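Local coordinates for transketolase (PDB 3L84), which belongs to the transketolase family of thiamine diphosphate-binding proteins and forms a dimer of three-domain chains, at residues G357-S362 against K383-G388; I389-M394 against S411-I416; F417-K422 against I456-T461. All blocks are in the same frame, centred on the assembly; numbering follows the deposited sequence.

Contact 1 of 3, residues G357-S362 against K383-G388; sequences GFLGGS and KNIHFG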
loop_
_atom_site.group_PDB
_atom_site.type_symbol
_atom_site.label_atom_id
_atom_site.label_comp_id
_atom_site.label_asym_id
_atom_site.label_seq_id
_atom_site.Cartn_x
_atom_site.Cartn_y
_atom_site.Cartn_z
ATOM N N GLY A 357 -26.741 11.844 1.551
ATOM C CA GLY A 357 -25.730 11.178 0.778
ATOM C C GLY A 357 -24.430 10.854 1.503
ATOM O O GLY A 357 -23.510 10.326 0.872
ATOM N N PHE A 358 -24.333 11.168 2.799
ATOM C CA PHE A 358 -23.147 10.873 3.595
ATOM C C PHE A 358 -23.201 9.447 4.113
ATOM O O PHE A 358 -24.140 9.071 4.787
ATOM C CB PHE A 358 -23.052 11.873 4.736
ATOM C CG PHE A 358 -21.767 11.816 5.494
ATOM C CD1 PHE A 358 -20.678 12.620 5.142
ATOM C CD2 PHE A 358 -21.630 10.968 6.587
ATOM C CE1 PHE A 358 -19.498 12.572 5.859
ATOM C CE2 PHE A 358 -20.430 10.939 7.317
ATOM C CZ PHE A 358 -19.377 11.729 6.934
ATOM N N LEU A 359 -22.183 8.646 3.828
ATOM C CA LEU A 359 -22.173 7.243 4.220
ATOM C C LEU A 359 -20.731 6.755 4.153
ATOM O O LEU A 359 -19.836 7.471 3.727
ATOM C CB LEU A 359 -23.097 6.389 3.337
ATOM C CG LEU A 359 -22.574 5.919 1.960
ATOM C CD1 LEU A 359 -23.678 5.070 1.246
ATOM C CD2 LEU A 359 -22.088 7.011 1.041
ATOM N N GLY A 360 -20.506 5.538 4.614
ATOM C CA GLY A 360 -19.156 4.989 4.565
ATOM C C GLY A 360 -19.024 3.825 5.482
ATOM O O GLY A 360 -20.010 3.210 5.918
ATOM N N GLY A 361 -17.787 3.518 5.823
ATOM C CA GLY A 361 -17.550 2.396 6.701
ATOM C C GLY A 361 -16.097 2.176 6.962
ATOM O O GLY A 361 -15.247 3.025 6.621
ATOM N N SER A 362 -15.825 1.040 7.584
ATOM C CA SER A 362 -14.492 0.657 8.032
ATOM C C SER A 362 -14.115 -0.673 7.404
ATOM O O SER A 362 -14.960 -1.489 7.002
ATOM C CB SER A 362 -14.541 0.514 9.569
ATOM O OG SER A 362 -13.291 0.049 10.094
ATOM N N LYS A 383 -26.829 2.918 5.684
ATOM C CA LYS A 383 -25.651 3.721 5.426
ATOM C C LYS A 383 -24.314 3.082 5.794
ATOM O O LYS A 383 -23.290 3.548 5.315
ATOM C CB LYS A 383 -25.726 5.021 6.222
ATOM C CG LYS A 383 -26.742 6.024 5.712
ATOM C CD LYS A 383 -26.496 7.325 6.461
ATOM C CE LYS A 383 -27.384 8.449 6.042
ATOM N NZ LYS A 383 -26.850 9.548 5.230
ATOM N N ASN A 384 -24.298 2.099 6.681
ATOM C CA ASN A 384 -23.058 1.503 7.143
ATOM C C ASN A 384 -22.564 0.457 6.146
ATOM O O ASN A 384 -23.277 -0.507 5.880
ATOM C CB ASN A 384 -23.253 0.848 8.513
ATOM C CG ASN A 384 -23.525 1.844 9.596
ATOM O OD1 ASN A 384 -22.598 2.538 10.031
ATOM N ND2 ASN A 384 -24.760 1.912 10.083
ATOM N N ILE A 385 -21.383 0.655 5.571
ATOM C CA ILE A 385 -20.754 -0.299 4.689
ATOM C C ILE A 385 -19.732 -1.137 5.423
ATOM O O ILE A 385 -18.895 -0.590 6.112
ATOM C CB ILE A 385 -20.141 0.368 3.469
ATOM C CG1 ILE A 385 -21.194 1.218 2.752
ATOM C CG2 ILE A 385 -19.545 -0.701 2.501
ATOM C CD1 ILE A 385 -20.631 2.113 1.640
ATOM N N HIS A 386 -19.813 -2.444 5.277
ATOM C CA HIS A 386 -18.894 -3.401 5.893
ATOM C C HIS A 386 -17.912 -3.830 4.819
ATOM O O HIS A 386 -18.167 -4.735 4.031
ATOM C CB HIS A 386 -19.695 -4.552 6.492
ATOM C CG HIS A 386 -20.583 -4.094 7.599
ATOM N ND1 HIS A 386 -21.945 -3.890 7.481
ATOM C CD2 HIS A 386 -20.242 -3.665 8.834
ATOM C CE1 HIS A 386 -22.402 -3.400 8.630
ATOM N NE2 HIS A 386 -21.392 -3.268 9.469
ATOM N N PHE A 387 -16.774 -3.153 4.766
ATOM C CA PHE A 387 -15.809 -3.406 3.689
ATOM C C PHE A 387 -15.041 -4.701 3.841
ATOM O O PHE A 387 -14.411 -5.172 2.887
ATOM C CB PHE A 387 -14.863 -2.226 3.545
ATOM C CG PHE A 387 -15.509 -1.025 2.924
ATOM C CD1 PHE A 387 -15.667 -0.942 1.554
ATOM C CD2 PHE A 387 -15.920 0.046 3.699
ATOM C CE1 PHE A 387 -16.241 0.185 0.998
ATOM C CE2 PHE A 387 -16.501 1.144 3.142
ATOM C CZ PHE A 387 -16.673 1.208 1.784
ATOM N N GLY A 388 -15.065 -5.277 5.025
ATOM C CA GLY A 388 -14.214 -6.391 5.325
ATOM C C GLY A 388 -12.762 -5.947 5.477
ATOM O O GLY A 388 -12.459 -4.766 5.561
HETATM O O HOH W 1 -17.863 -0.709 8.746
#
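Lys383 reaches back along the strand 358-362 from the start of the neighbouring segment. Its CB lies 4.1 Å from Leu359 CB, CG only skirts the Phe358 carbonyl, CD and CE pass alongside that oxygen, and a bend at the last torsion (chi4 -106°) turns NZ onto it, with Lys383 NZ 2.8 Å from Phe358 O. The ammonium also bonds to Ala352 O at the end of helix 340-354, so backbone carbonyls hold this buried charge. Further on, Ile385 N gives a nearly straight bond to Gly360 O (2.9 Å, 174° at the hydrogen). Beyond it Phe387 N makes only a weak bond to Ser362 O, and a water accepts from Ser362 N and lies 2.8 Å from Ile385 O. With no side chain, Gly361 brings its CA up to Ile385 O in a CH...O contact of 3.3 Å. The Phe387 ring turns its edge to Gly361 N and Ser362 O, while Ile385 CG2 sits 3.5 Å above the centre of one face. Two parallel strands joined through helix 366-369 make a beta-alpha-beta unit at the edge of the pyrimidine-binding domain's sheet.

Contact 2 of 3, residues I389-M394 against S411-I416; sequences IREHAM and SATFFI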
loop_
_atom_site.group_PDB
_atom_site.type_symbol
_atom_site.label_atom_id
_atom_site.label_comp_id
_atom_site.label_asym_id
_atom_site.label_seq_id
_atom_site.Cartn_x
_atom_site.Cartn_y
_atom_site.Cartn_z
ATOM N N ILE A 389 -11.840 -6.914 5.469
ATOM C CA ILE A 389 -10.419 -6.648 5.708
ATOM C C ILE A 389 -9.792 -6.351 4.347
ATOM O O ILE A 389 -9.000 -7.128 3.801
ATOM C CB ILE A 389 -9.711 -7.732 6.506
ATOM C CG1 ILE A 389 -10.486 -8.095 7.800
ATOM C CG2 ILE A 389 -8.313 -7.247 6.899
ATOM C CD1 ILE A 389 -11.663 -9.102 7.652
ATOM N N ARG A 390 -10.187 -5.189 3.798
ATOM C CA ARG A 390 -9.920 -4.829 2.416
ATOM C C ARG A 390 -9.668 -3.337 2.308
ATOM O O ARG A 390 -10.413 -2.581 1.683
ATOM C CB ARG A 390 -11.118 -5.202 1.513
ATOM C CG ARG A 390 -11.515 -6.662 1.496
ATOM C CD ARG A 390 -12.673 -6.855 0.546
ATOM N NE ARG A 390 -13.217 -8.207 0.531
ATOM C CZ ARG A 390 -14.278 -8.611 1.213
ATOM N NH1 ARG A 390 -14.963 -7.815 2.006
ATOM N NH2 ARG A 390 -14.689 -9.862 1.049
ATOM N N GLU A 391 -8.644 -2.866 2.964
ATOM C CA GLU A 391 -8.416 -1.427 3.031
ATOM C C GLU A 391 -8.283 -0.811 1.653
ATOM O O GLU A 391 -8.821 0.263 1.382
ATOM C CB GLU A 391 -7.177 -1.068 3.866
ATOM C CG GLU A 391 -7.233 -1.426 5.327
ATOM C CD GLU A 391 -6.783 -2.842 5.614
ATOM O OE1 GLU A 391 -6.399 -3.602 4.677
ATOM O OE2 GLU A 391 -6.788 -3.210 6.815
ATOM N N HIS A 392 -7.516 -1.464 0.800
ATOM C CA HIS A 392 -7.194 -0.867 -0.499
ATOM C C HIS A 392 -8.433 -0.774 -1.374
ATOM O O HIS A 392 -8.749 0.292 -1.910
ATOM C CB HIS A 392 -6.081 -1.651 -1.143
ATOM C CG HIS A 392 -5.320 -0.989 -2.227
ATOM N ND1 HIS A 392 -5.404 0.326 -2.623
ATOM C CD2 HIS A 392 -4.341 -1.559 -2.974
ATOM C CE1 HIS A 392 -4.501 0.529 -3.594
ATOM N NE2 HIS A 392 -3.881 -0.597 -3.831
ATOM N N ALA A 393 -9.157 -1.875 -1.534
ATOM C CA ALA A 393 -10.401 -1.844 -2.302
ATOM C C ALA A 393 -11.391 -0.868 -1.671
ATOM O O ALA A 393 -12.120 -0.203 -2.398
ATOM C CB ALA A 393 -10.997 -3.250 -2.428
HETATM N N MSE A 394 -11.459 -0.796 -0.347
HETATM C CA MSE A 394 -12.364 0.178 0.278
HETATM C C MSE A 394 -12.120 1.580 -0.244
HETATM O O MSE A 394 -13.051 2.312 -0.652
HETATM C CB MSE A 394 -12.189 0.173 1.805
HETATM C CG MSE A 394 -12.884 1.318 2.501
HETATM SE SE MSE A 394 -12.706 1.250 4.435
HETATM C CE MSE A 394 -10.778 1.629 4.550
ATOM N N SER A 411 -13.907 6.496 4.373
ATOM C CA SER A 411 -13.155 5.241 4.518
ATOM C C SER A 411 -12.444 5.256 5.843
ATOM O O SER A 411 -11.790 6.257 6.152
ATOM C CB SER A 411 -12.080 5.118 3.422
ATOM O OG SER A 411 -12.665 5.120 2.122
ATOM N N ALA A 412 -12.510 4.182 6.628
ATOM C CA ALA A 412 -11.915 4.146 7.957
ATOM C C ALA A 412 -11.061 2.932 8.178
ATOM O O ALA A 412 -11.431 1.810 7.812
ATOM C CB ALA A 412 -13.006 4.258 9.049
ATOM N N THR A 413 -9.934 3.144 8.853
ATOM C CA THR A 413 -9.091 2.069 9.364
ATOM C C THR A 413 -8.141 2.650 10.411
ATOM O O THR A 413 -8.191 3.862 10.725
ATOM C CB THR A 413 -8.315 1.347 8.215
ATOM O OG1 THR A 413 -7.583 0.235 8.751
ATOM C CG2 THR A 413 -7.355 2.282 7.455
ATOM N N PHE A 414 -7.308 1.815 10.985
ATOM C CA PHE A 414 -6.239 2.329 11.830
ATOM C C PHE A 414 -5.247 3.092 10.981
ATOM O O PHE A 414 -4.954 2.731 9.815
ATOM C CB PHE A 414 -5.450 1.180 12.482
ATOM C CG PHE A 414 -6.196 0.369 13.535
ATOM C CD1 PHE A 414 -7.172 0.916 14.333
ATOM C CD2 PHE A 414 -5.855 -0.978 13.742
ATOM C CE1 PHE A 414 -7.822 0.154 15.303
ATOM C CE2 PHE A 414 -6.510 -1.717 14.729
ATOM C CZ PHE A 414 -7.462 -1.146 15.502
ATOM N N PHE A 415 -4.629 4.117 11.561
ATOM C CA PHE A 415 -3.670 4.926 10.813
ATOM C C PHE A 415 -2.509 4.082 10.291
ATOM O O PHE A 415 -2.004 4.340 9.199
ATOM C CB PHE A 415 -3.174 6.072 11.717
ATOM C CG PHE A 415 -2.417 7.191 11.024
ATOM C CD1 PHE A 415 -2.691 7.572 9.715
ATOM C CD2 PHE A 415 -1.476 7.917 11.740
ATOM C CE1 PHE A 415 -2.028 8.658 9.142
ATOM C CE2 PHE A 415 -0.835 9.000 11.170
ATOM C CZ PHE A 415 -1.102 9.340 9.892
ATOM N N ILE A 416 -2.063 3.051 11.014
ATOM C CA ILE A 416 -0.969 2.265 10.481
ATOM C C ILE A 416 -1.363 1.579 9.164
ATOM O O ILE A 416 -0.530 1.413 8.255
ATOM C CB ILE A 416 -0.495 1.226 11.516
ATOM C CG1 ILE A 416 0.750 0.493 11.030
ATOM C CG2 ILE A 416 -1.577 0.236 11.888
ATOM C CD1 ILE A 416 1.925 1.427 10.656
HETATM O O HOH W 2 -8.527 -2.356 8.672
#
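The first turn of helix 391-404, with Arg390 at its N-cap position, lies against strand 408-414, the CA atoms of Met394 and Ser411 being 6.7 Å apart and those of Glu391 and Thr413 7.3 Å. Met394, a selenomethionine, spans the gap. Its chain runs out straight from the helix, with CG anti to the backbone N (chi1 169°), until a turn at chi3 (69°) lays the methyl against the strand backbone. CG rests beside the Ser411 hydroxyl, Met394 SE lies 3.7 Å from both Ala412 N and Ala412 O, and Met394 CE comes to 3.3 Å from Ala412 O. Ser411 OG itself is hydrogen-bonded to Asn398, one turn further along the helix, and to His435. This is helix-on-sheet packing of the alpha/beta pyrimidine-binding domain: strand 408-414 is an inner strand of the parallel sheet, and helix 391-404 leads into it. At the other end of the contact Glu391 and Thr413 cross at about a right angle, Glu391 CG being 3.8 Å from Thr413 OG1. One water links their polar ends, donating to Glu391 OE2 at 2.7 Å and accepting from Thr413 OG1 at 2.8 Å. The other carboxylate oxygen, Glu391 OE1, lies close to the carboxylate oxygen OE2 of Glu157 of the second subunit.

Contact 3 of 3, residues F417-K422 against I456-T461; sequences FSEYLK and IEQLST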
loop_
_atom_site.group_PDB
_atom_site.type_symbol
_atom_site.label_atom_id
_atom_site.label_comp_id
_atom_site.label_asym_id
_atom_site.label_seq_id
_atom_site.Cartn_x
_atom_site.Cartn_y
_atom_site.Cartn_z
ATOM N N PHE A 417 -2.623 1.220 8.982
ATOM C CA PHE A 417 -3.113 0.549 7.788
ATOM C C PHE A 417 -3.548 1.498 6.703
ATOM O O PHE A 417 -3.967 1.059 5.616
ATOM C CB PHE A 417 -4.173 -0.527 8.131
ATOM C CG PHE A 417 -3.704 -1.496 9.112
ATOM C CD1 PHE A 417 -2.369 -1.944 9.084
ATOM C CD2 PHE A 417 -4.534 -1.924 10.124
ATOM C CE1 PHE A 417 -1.872 -2.843 10.043
ATOM C CE2 PHE A 417 -4.020 -2.828 11.098
ATOM C CZ PHE A 417 -2.717 -3.239 11.049
ATOM N N SER A 418 -3.372 2.802 6.921
ATOM C CA SER A 418 -3.428 3.756 5.815
ATOM C C SER A 418 -2.459 3.332 4.711
ATOM O O SER A 418 -2.692 3.594 3.532
ATOM C CB SER A 418 -3.100 5.183 6.257
ATOM O OG SER A 418 -1.766 5.315 6.688
ATOM N N GLU A 419 -1.377 2.669 5.096
ATOM C CA GLU A 419 -0.371 2.268 4.095
ATOM C C GLU A 419 -0.925 1.247 3.128
ATOM O O GLU A 419 -0.449 1.169 1.986
ATOM C CB GLU A 419 0.900 1.767 4.751
ATOM C CG GLU A 419 1.530 2.827 5.625
ATOM C CD GLU A 419 2.975 2.618 5.978
ATOM O OE1 GLU A 419 3.415 1.447 6.091
ATOM O OE2 GLU A 419 3.679 3.624 6.145
ATOM N N TYR A 420 -1.896 0.442 3.538
ATOM C CA TYR A 420 -2.522 -0.522 2.621
ATOM C C TYR A 420 -3.361 0.171 1.583
ATOM O O TYR A 420 -3.547 -0.426 0.500
ATOM C CB TYR A 420 -3.395 -1.527 3.387
ATOM C CG TYR A 420 -2.692 -2.694 4.051
ATOM C CD1 TYR A 420 -1.827 -2.532 5.102
ATOM C CD2 TYR A 420 -2.988 -4.005 3.658
ATOM C CE1 TYR A 420 -1.233 -3.617 5.729
ATOM C CE2 TYR A 420 -2.395 -5.109 4.277
ATOM C CZ TYR A 420 -1.530 -4.916 5.324
ATOM O OH TYR A 420 -0.939 -6.024 5.950
ATOM N N LEU A 421 -3.878 1.367 1.851
ATOM C CA LEU A 421 -4.778 2.082 0.928
ATOM C C LEU A 421 -4.167 3.314 0.266
ATOM O O LEU A 421 -4.833 3.998 -0.541
ATOM C CB LEU A 421 -6.147 2.396 1.571
ATOM C CG LEU A 421 -6.132 3.233 2.854
ATOM C CD1 LEU A 421 -5.691 4.690 2.645
ATOM C CD2 LEU A 421 -7.536 3.198 3.490
ATOM N N LYS A 422 -2.908 3.640 0.588
ATOM C CA LYS A 422 -2.265 4.868 0.114
ATOM C C LYS A 422 -2.348 5.049 -1.412
ATOM O O LYS A 422 -2.594 6.163 -1.851
ATOM C CB LYS A 422 -0.832 4.922 0.635
ATOM C CG LYS A 422 0.057 6.062 0.104
ATOM C CD LYS A 422 -0.393 7.441 0.483
ATOM C CE LYS A 422 0.524 8.510 -0.119
ATOM N NZ LYS A 422 0.309 8.600 -1.602
ATOM N N ILE A 456 4.422 5.787 12.919
ATOM C CA ILE A 456 5.621 6.619 13.119
ATOM C C ILE A 456 5.781 7.572 11.941
ATOM O O ILE A 456 5.911 8.794 12.130
ATOM C CB ILE A 456 6.916 5.749 13.286
ATOM C CG1 ILE A 456 6.832 4.809 14.485
ATOM C CG2 ILE A 456 8.162 6.644 13.348
ATOM C CD1 ILE A 456 6.885 5.470 15.863
ATOM N N GLU A 457 5.762 7.035 10.731
ATOM C CA GLU A 457 6.080 7.765 9.495
ATOM C C GLU A 457 4.857 8.198 8.675
ATOM O O GLU A 457 5.003 8.897 7.665
ATOM C CB GLU A 457 7.016 6.940 8.600
ATOM C CG GLU A 457 6.441 5.686 7.979
ATOM C CD GLU A 457 6.462 4.419 8.843
ATOM O OE1 GLU A 457 6.281 4.476 10.095
ATOM O OE2 GLU A 457 6.581 3.306 8.266
ATOM N N GLN A 458 3.662 7.790 9.093
ATOM C CA GLN A 458 2.485 8.012 8.266
ATOM C C GLN A 458 2.057 9.460 8.189
ATOM O O GLN A 458 1.524 9.885 7.159
ATOM C CB GLN A 458 1.346 7.105 8.726
ATOM C CG GLN A 458 1.597 5.618 8.460
ATOM C CD GLN A 458 2.652 5.003 9.365
ATOM O OE1 GLN A 458 2.775 5.382 10.525
ATOM N NE2 GLN A 458 3.388 4.020 8.865
ATOM N N LEU A 459 2.216 10.222 9.261
ATOM C CA LEU A 459 1.903 11.642 9.216
ATOM C C LEU A 459 2.759 12.316 8.151
ATOM O O LEU A 459 2.270 13.154 7.374
ATOM C CB LEU A 459 2.126 12.230 10.602
ATOM C CG LEU A 459 1.514 13.527 11.020
ATOM C CD1 LEU A 459 -0.015 13.524 10.789
ATOM C CD2 LEU A 459 1.801 13.738 12.500
ATOM N N SER A 460 4.032 11.976 8.051
ATOM C CA SER A 460 4.910 12.548 7.023
ATOM C C SER A 460 4.396 12.232 5.621
ATOM O O SER A 460 4.408 13.074 4.738
ATOM C CB SER A 460 6.338 12.063 7.139
ATOM O OG SER A 460 6.983 12.529 8.299
ATOM N N THR A 461 3.987 10.987 5.387
ATOM C CA THR A 461 3.441 10.575 4.102
ATOM C C THR A 461 2.241 11.406 3.699
ATOM O O THR A 461 2.213 11.938 2.585
ATOM C CB THR A 461 3.035 9.121 4.109
ATOM O OG1 THR A 461 4.199 8.315 4.351
ATOM C CG2 THR A 461 2.350 8.680 2.822
HETATM O O HOH W 3 3.163 5.786 4.632
#
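Glu419 OE2 is gripped by several groups. Gln458 NE2 donates to Glu419 OE2 at 2.8 Å with 156° at the hydrogen, and a water donates to the same oxygen at 2.7 Å. From outside the two segments, Lys422 of the second subunit adds a salt bridge to it. The amide does not approach in the plane of the carboxylate: NE2 stands above that plane, and the two flat groups are turned 63° from one another as the side chains cross. Gln458 folds back at its second torsion (chi2 72°), which brings Gln458 OE1 to 2.9 Å from Ile456 N, which donates to it. The amide is thereby held at both ends, its nitrogen directed at Glu419 and its oxygen retained by its own chain. Across the water stands Thr461 OG1, also at 2.7 Å from it; its main polar partner is Thr461 of the second subunit. Glu457 OE2 comes to 3.6 Å from Glu419 OE2, the carboxylates nearly perpendicular; Lys422 and Arg426 of the second subunit form salt bridges with Glu457 and probably offset the repulsion. One turn further along both helices, Lys422 CE presses on Thr461 CG2 at 3.5 Å, a close carbon-carbon approach, while its ammonium crosses to Glu419 and Glu457 of the second subunit. Ser418 OG packs on Gln458 CG and bonds to Phe415 O. The contact thus sets helix 418-431 beside helix 458-464 at the dimer interface, with strand 436-440 touched through Ser418 and Leu421, and helix 391-404 through Tyr420 and Leu421.

The three contacts come in series along the chain, all within the pyrimidine-binding domain. Contacts 1 and 2 have centres 12 Å apart and share the parallel beta-sheet, where strands 358-362 and 408-414 are neighbours; Phe387 packs on Met394 where strand 384-386 passes into helix 391-404. Contact 3 lies 11 Å from contact 2, centre to centre, and touches it through Glu391 and Leu421, strand 408-414 running on into helix 418-431. Contacts 1 and 3 are about 21 Å apart between centres and do not touch. The series runs from the edge of the beta-sheet to paired helices, and every contact reaches the second subunit, so this part of the domain also contributes to the dimer interface.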